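Local structure of UDP-galactopyranose mutase (Deinococcus radiodurans, 3HDQ) at residues His281-Thr294 with Tyr303-Gln315. The protein probably interconverts UDP-galactopyranose and UDP-galactofuranose, using a bound FAD cofactor. Sequence-based numbering, arbitrary orientation.
With GDU (galactose-uridine-5'-diphosphate), chain K.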
# COMPACT_ATOMS: atom_id res chain seq x y z
N HIS A 281 11.79 -4.62 -14.59
CA HIS A 281 12.37 -3.85 -13.50
C HIS A 281 13.72 -4.41 -13.05
O HIS A 281 13.90 -5.62 -12.96
CB HIS A 281 11.39 -3.82 -12.32
CG HIS A 281 10.14 -3.05 -12.59
ND1 HIS A 281 10.04 -1.69 -12.35
CD2 HIS A 281 8.95 -3.44 -13.10
CE1 HIS A 281 8.82 -1.28 -12.69
NE2 HIS A 281 8.14 -2.32 -13.15
N GLU A 282 14.66 -3.52 -12.76
CA GLU A 282 15.97 -3.94 -12.27
C GLU A 282 16.45 -3.02 -11.16
O GLU A 282 16.14 -1.83 -11.14
CB GLU A 282 17.02 -3.96 -13.40
CG GLU A 282 16.78 -5.03 -14.47
CD GLU A 282 17.76 -4.94 -15.64
OE1 GLU A 282 18.86 -4.36 -15.46
OE2 GLU A 282 17.43 -5.44 -16.75
N THR A 283 17.20 -3.58 -10.22
CA THR A 283 17.85 -2.77 -9.20
C THR A 283 19.36 -2.98 -9.30
O THR A 283 19.83 -4.11 -9.36
CB THR A 283 17.38 -3.14 -7.78
OG1 THR A 283 15.96 -2.95 -7.69
CG2 THR A 283 18.10 -2.27 -6.74
N HIS A 284 20.10 -1.88 -9.31
CA HIS A 284 21.54 -1.94 -9.48
C HIS A 284 22.21 -1.36 -8.26
O HIS A 284 21.69 -0.45 -7.63
CB HIS A 284 21.96 -1.16 -10.73
CG HIS A 284 21.52 -1.81 -12.00
ND1 HIS A 284 20.39 -1.43 -12.68
CD2 HIS A 284 22.06 -2.83 -12.71
CE1 HIS A 284 20.25 -2.18 -13.76
NE2 HIS A 284 21.26 -3.03 -13.80
N ASP A 285 23.38 -1.90 -7.93
CA ASP A 285 24.10 -1.47 -6.75
C ASP A 285 25.00 -0.27 -7.04
O ASP A 285 26.22 -0.36 -6.95
CB ASP A 285 24.89 -2.64 -6.15
CG ASP A 285 25.25 -2.42 -4.69
OD1 ASP A 285 24.39 -1.94 -3.91
OD2 ASP A 285 26.39 -2.74 -4.31
N THR A 286 24.37 0.85 -7.41
CA THR A 286 25.04 2.14 -7.57
C THR A 286 24.00 3.20 -7.29
O THR A 286 22.80 2.94 -7.37
CB THR A 286 25.45 2.42 -9.02
OG1 THR A 286 25.54 1.20 -9.75
CG2 THR A 286 26.78 3.18 -9.07
N GLU A 287 24.47 4.41 -7.03
CA GLU A 287 23.55 5.51 -6.78
C GLU A 287 22.82 5.96 -8.04
O GLU A 287 21.69 6.42 -7.99
CB GLU A 287 24.29 6.68 -6.17
CG GLU A 287 24.86 6.36 -4.82
CD GLU A 287 24.73 7.51 -3.87
OE1 GLU A 287 24.59 8.65 -4.35
OE2 GLU A 287 24.74 7.27 -2.64
N GLN A 288 23.47 5.82 -9.19
CA GLN A 288 22.91 6.39 -10.40
C GLN A 288 23.38 5.65 -11.62
O GLN A 288 24.56 5.45 -11.83
CB GLN A 288 23.31 7.85 -10.52
CG GLN A 288 22.78 8.50 -11.77
CD GLN A 288 22.85 10.01 -11.69
OE1 GLN A 288 22.46 10.59 -10.68
NE2 GLN A 288 23.32 10.64 -12.76
N LEU A 289 22.42 5.25 -12.44
CA LEU A 289 22.72 4.50 -13.64
C LEU A 289 22.67 5.40 -14.87
O LEU A 289 23.48 5.26 -15.78
CB LEU A 289 21.71 3.36 -13.80
CG LEU A 289 22.11 2.28 -14.80
CD1 LEU A 289 23.41 1.62 -14.35
CD2 LEU A 289 21.00 1.26 -14.91
N LEU A 290 21.72 6.33 -14.90
CA LEU A 290 21.47 7.11 -16.10
C LEU A 290 21.78 8.57 -15.83
O LEU A 290 21.74 9.00 -14.68
CB LEU A 290 20.00 7.00 -16.55
CG LEU A 290 19.36 5.63 -16.76
CD1 LEU A 290 17.90 5.76 -17.24
CD2 LEU A 290 20.16 4.80 -17.74
N PRO A 291 22.06 9.33 -16.89
CA PRO A 291 22.27 10.78 -16.77
C PRO A 291 20.98 11.60 -16.64
O PRO A 291 21.07 12.71 -16.14
CB PRO A 291 23.01 11.13 -18.07
CG PRO A 291 22.66 10.05 -19.03
CD PRO A 291 22.36 8.82 -18.23
N THR A 292 19.82 11.10 -17.08
CA THR A 292 18.54 11.80 -16.86
C THR A 292 17.48 10.80 -16.47
O THR A 292 17.75 9.61 -16.40
CB THR A 292 17.95 12.49 -18.12
OG1 THR A 292 18.20 11.66 -19.27
CG2 THR A 292 18.52 13.85 -18.34
N GLY A 293 16.25 11.29 -16.29
CA GLY A 293 15.11 10.44 -15.95
C GLY A 293 14.85 9.30 -16.92
O GLY A 293 14.62 8.17 -16.51
N THR A 294 14.91 9.60 -18.22
CA THR A 294 14.62 8.61 -19.24
C THR A 294 15.54 8.74 -20.44
O THR A 294 15.79 9.85 -20.93
CB THR A 294 13.15 8.74 -19.72
OG1 THR A 294 12.26 8.56 -18.61
CG2 THR A 294 12.83 7.72 -20.81
N TYR A 303 13.56 -2.80 -26.44
CA TYR A 303 12.85 -1.83 -25.61
C TYR A 303 12.87 -0.42 -26.19
O TYR A 303 13.78 -0.04 -26.92
CB TYR A 303 13.38 -1.81 -24.16
CG TYR A 303 14.89 -1.89 -24.02
CD1 TYR A 303 15.68 -0.74 -24.07
CD2 TYR A 303 15.52 -3.12 -23.82
CE1 TYR A 303 17.06 -0.82 -23.93
CE2 TYR A 303 16.90 -3.20 -23.69
CZ TYR A 303 17.66 -2.05 -23.74
OH TYR A 303 19.03 -2.14 -23.60
N THR A 304 11.84 0.35 -25.86
CA THR A 304 11.73 1.72 -26.32
C THR A 304 12.53 2.68 -25.44
O THR A 304 13.09 3.64 -25.94
CB THR A 304 10.26 2.19 -26.32
OG1 THR A 304 9.64 1.78 -25.09
CG2 THR A 304 9.50 1.60 -27.51
N ARG A 305 12.57 2.41 -24.13
CA ARG A 305 13.24 3.31 -23.20
C ARG A 305 13.57 2.67 -21.85
O ARG A 305 13.04 1.61 -21.50
CB ARG A 305 12.40 4.58 -22.99
CG ARG A 305 10.99 4.31 -22.55
CD ARG A 305 10.17 5.58 -22.36
NE ARG A 305 8.81 5.21 -21.99
CZ ARG A 305 7.73 5.97 -22.18
NH1 ARG A 305 7.83 7.18 -22.72
NH2 ARG A 305 6.55 5.50 -21.82
N VAL A 306 14.48 3.32 -21.12
CA VAL A 306 14.81 2.99 -19.74
C VAL A 306 14.60 4.23 -18.91
O VAL A 306 15.04 5.31 -19.30
CB VAL A 306 16.30 2.68 -19.53
CG1 VAL A 306 16.49 1.63 -18.43
CG2 VAL A 306 16.97 2.29 -20.81
N SER A 307 13.99 4.07 -17.75
CA SER A 307 13.79 5.18 -16.84
C SER A 307 14.36 4.85 -15.48
O SER A 307 14.38 3.68 -15.07
CB SER A 307 12.31 5.54 -16.75
OG SER A 307 11.82 5.91 -18.03
N GLU A 308 14.84 5.88 -14.78
CA GLU A 308 15.47 5.72 -13.47
C GLU A 308 14.73 6.56 -12.45
O GLU A 308 14.80 7.79 -12.48
CB GLU A 308 16.95 6.12 -13.51
CG GLU A 308 17.70 5.86 -12.22
CD GLU A 308 19.18 6.16 -12.34
OE1 GLU A 308 19.95 5.72 -11.46
OE2 GLU A 308 19.58 6.85 -13.31
N PHE A 309 14.02 5.89 -11.56
CA PHE A 309 13.02 6.54 -10.73
C PHE A 309 13.54 7.61 -9.78
O PHE A 309 12.83 8.58 -9.51
CB PHE A 309 12.21 5.49 -9.99
CG PHE A 309 11.34 4.69 -10.91
CD1 PHE A 309 11.59 3.34 -11.13
CD2 PHE A 309 10.30 5.30 -11.60
CE1 PHE A 309 10.80 2.61 -11.99
CE2 PHE A 309 9.51 4.58 -12.48
CZ PHE A 309 9.76 3.24 -12.68
N LYS A 310 14.77 7.46 -9.29
CA LYS A 310 15.30 8.43 -8.34
C LYS A 310 15.42 9.83 -8.96
O LYS A 310 15.30 10.83 -8.26
CB LYS A 310 16.64 7.98 -7.76
CG LYS A 310 16.53 6.88 -6.70
CD LYS A 310 17.88 6.18 -6.49
CE LYS A 310 18.87 7.04 -5.72
NZ LYS A 310 20.20 6.38 -5.60
N HIS A 311 15.62 9.90 -10.28
CA HIS A 311 15.63 11.20 -10.95
C HIS A 311 14.25 11.84 -10.79
O HIS A 311 14.12 13.05 -10.63
CB HIS A 311 15.93 11.06 -12.45
CG HIS A 311 17.36 10.75 -12.78
ND1 HIS A 311 18.34 11.71 -12.87
CD2 HIS A 311 17.97 9.57 -13.08
CE1 HIS A 311 19.49 11.15 -13.19
NE2 HIS A 311 19.29 9.85 -13.32
N ILE A 312 13.22 11.01 -10.87
CA ILE A 312 11.85 11.49 -10.92
C ILE A 312 11.28 11.75 -9.52
O ILE A 312 10.59 12.75 -9.30
CB ILE A 312 10.94 10.51 -11.70
CG1 ILE A 312 11.48 10.31 -13.12
CG2 ILE A 312 9.52 11.02 -11.72
CD1 ILE A 312 11.17 8.93 -13.76
N THR A 313 11.59 10.87 -8.58
CA THR A 313 11.07 11.00 -7.21
C THR A 313 11.93 11.89 -6.33
O THR A 313 11.47 12.41 -5.32
CB THR A 313 10.99 9.62 -6.52
OG1 THR A 313 12.32 9.10 -6.36
CG2 THR A 313 10.17 8.65 -7.36
N GLY A 314 13.19 12.07 -6.70
CA GLY A 314 14.12 12.75 -5.82
C GLY A 314 14.53 11.92 -4.60
O GLY A 314 15.24 12.41 -3.74
N GLN A 315 14.09 10.66 -4.52
CA GLN A 315 14.47 9.81 -3.40
C GLN A 315 15.99 9.67 -3.25
O GLN A 315 16.71 9.55 -4.24
CB GLN A 315 13.86 8.40 -3.53
CG GLN A 315 14.11 7.50 -2.32
CD GLN A 315 13.63 6.08 -2.52
OE1 GLN A 315 13.30 5.66 -3.64
NE2 GLN A 315 13.59 5.31 -1.43
N1 GDU K . 8.21 9.56 -30.36
C2 GDU K . 9.26 9.22 -30.94
N3 GDU K . 10.50 9.19 -30.68
C4 GDU K . 10.78 9.64 -29.45
C5 GDU K . 9.66 10.10 -28.60
C6 GDU K . 8.41 10.03 -29.09
O2 GDU K . 8.99 8.70 -32.24
O4 GDU K . 11.94 9.65 -29.03
C1D GDU K . 6.89 9.44 -30.92
C2D GDU K . 6.19 8.07 -30.85
O2D GDU K . 5.24 7.89 -31.90
C3D GDU K . 5.54 8.15 -29.49
C4D GDU K . 4.95 9.56 -29.59
O4D GDU K . 5.93 10.32 -30.31
O3D GDU K . 4.55 7.13 -29.33
C5D GDU K . 4.40 10.15 -28.31
O5D GDU K . 5.54 10.25 -27.45
PA GDU K . 5.43 10.12 -25.86
O1A GDU K . 6.72 10.59 -25.27
O2A GDU K . 4.35 11.01 -25.41
O3A GDU K . 5.26 8.60 -25.44
PB GDU K . 4.53 8.17 -24.10
O1B GDU K . 4.60 6.69 -24.21
O2B GDU K . 3.10 8.53 -23.96
O3B GDU K . 5.34 8.56 -22.77
C1' GDU K . 4.97 8.67 -21.38
C2' GDU K . 4.34 10.05 -21.13
C3' GDU K . 5.31 11.08 -21.77
C4' GDU K . 6.62 11.08 -20.93
C5' GDU K . 7.14 9.62 -20.82
C6' GDU K . 8.28 9.44 -19.77
O2' GDU K . 3.00 10.13 -21.63
O3' GDU K . 4.67 12.37 -21.81
O4' GDU K . 6.32 11.63 -19.63
O5' GDU K . 6.19 8.54 -20.61
O6' GDU K . 9.59 9.42 -20.38
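At the substrate pocket, the antiparallel strands 294-296 and 305-308 of the mixed sheet meet through Thr294 and Ser307, whose backbones form a non-hydrogen-bonded pair while their hydroxyls, Thr294 OG1 and Ser307 OG, share a hydrogen bond of 2.7 Å. Thr294 OG1 also makes a weak hydrogen bond to O6' of the galactose, and the CG2 methyl packs on Arg305 CD. The extended Arg305 chain brings NH1 at 2.8 Å, in the guanidinium plane, to O3B, the oxygen linking the β-phosphate to C1' of the galactose, while NE forms a salt bridge to Glu325. Away from the ligand, segment 303-315 grips the loop that follows strand 274-284. Glu308, with CG anti to its backbone N (chi1 -175°) and an extended chain, reaches the loop backbone: OE1 takes Leu289 N at 2.7 Å from the syn side, and OE2 takes Leu290 N at 2.7 Å from above the carboxylate plane. Thr320 OG1 is a further partner of OE1. The aliphatic part of Glu308 runs past Leu290, whose CD1 packs near Val306. Lys310 NZ meets a lone pair of Glu287 O at 2.8 Å and is shared with the carbonyls of His317 and Gln319. The neighbouring His311 ring lays one face against the Thr292-Gly293 peptide and sends NE2, nearly in its own plane, to Leu290 O at 2.9 Å, with a weak bond to Glu308 OE2. With an alanine here, Leu290 O would probably lose this donor and the peptide its packed ring. Glu308 N donates a hydrogen bond to Gly293 O (2.9 Å), joining the loop end to the strand. Paired backbone amides probably stabilise the Glu308 carboxylate as an anion; the same bonds tie the loop to the strand that carries Arg305.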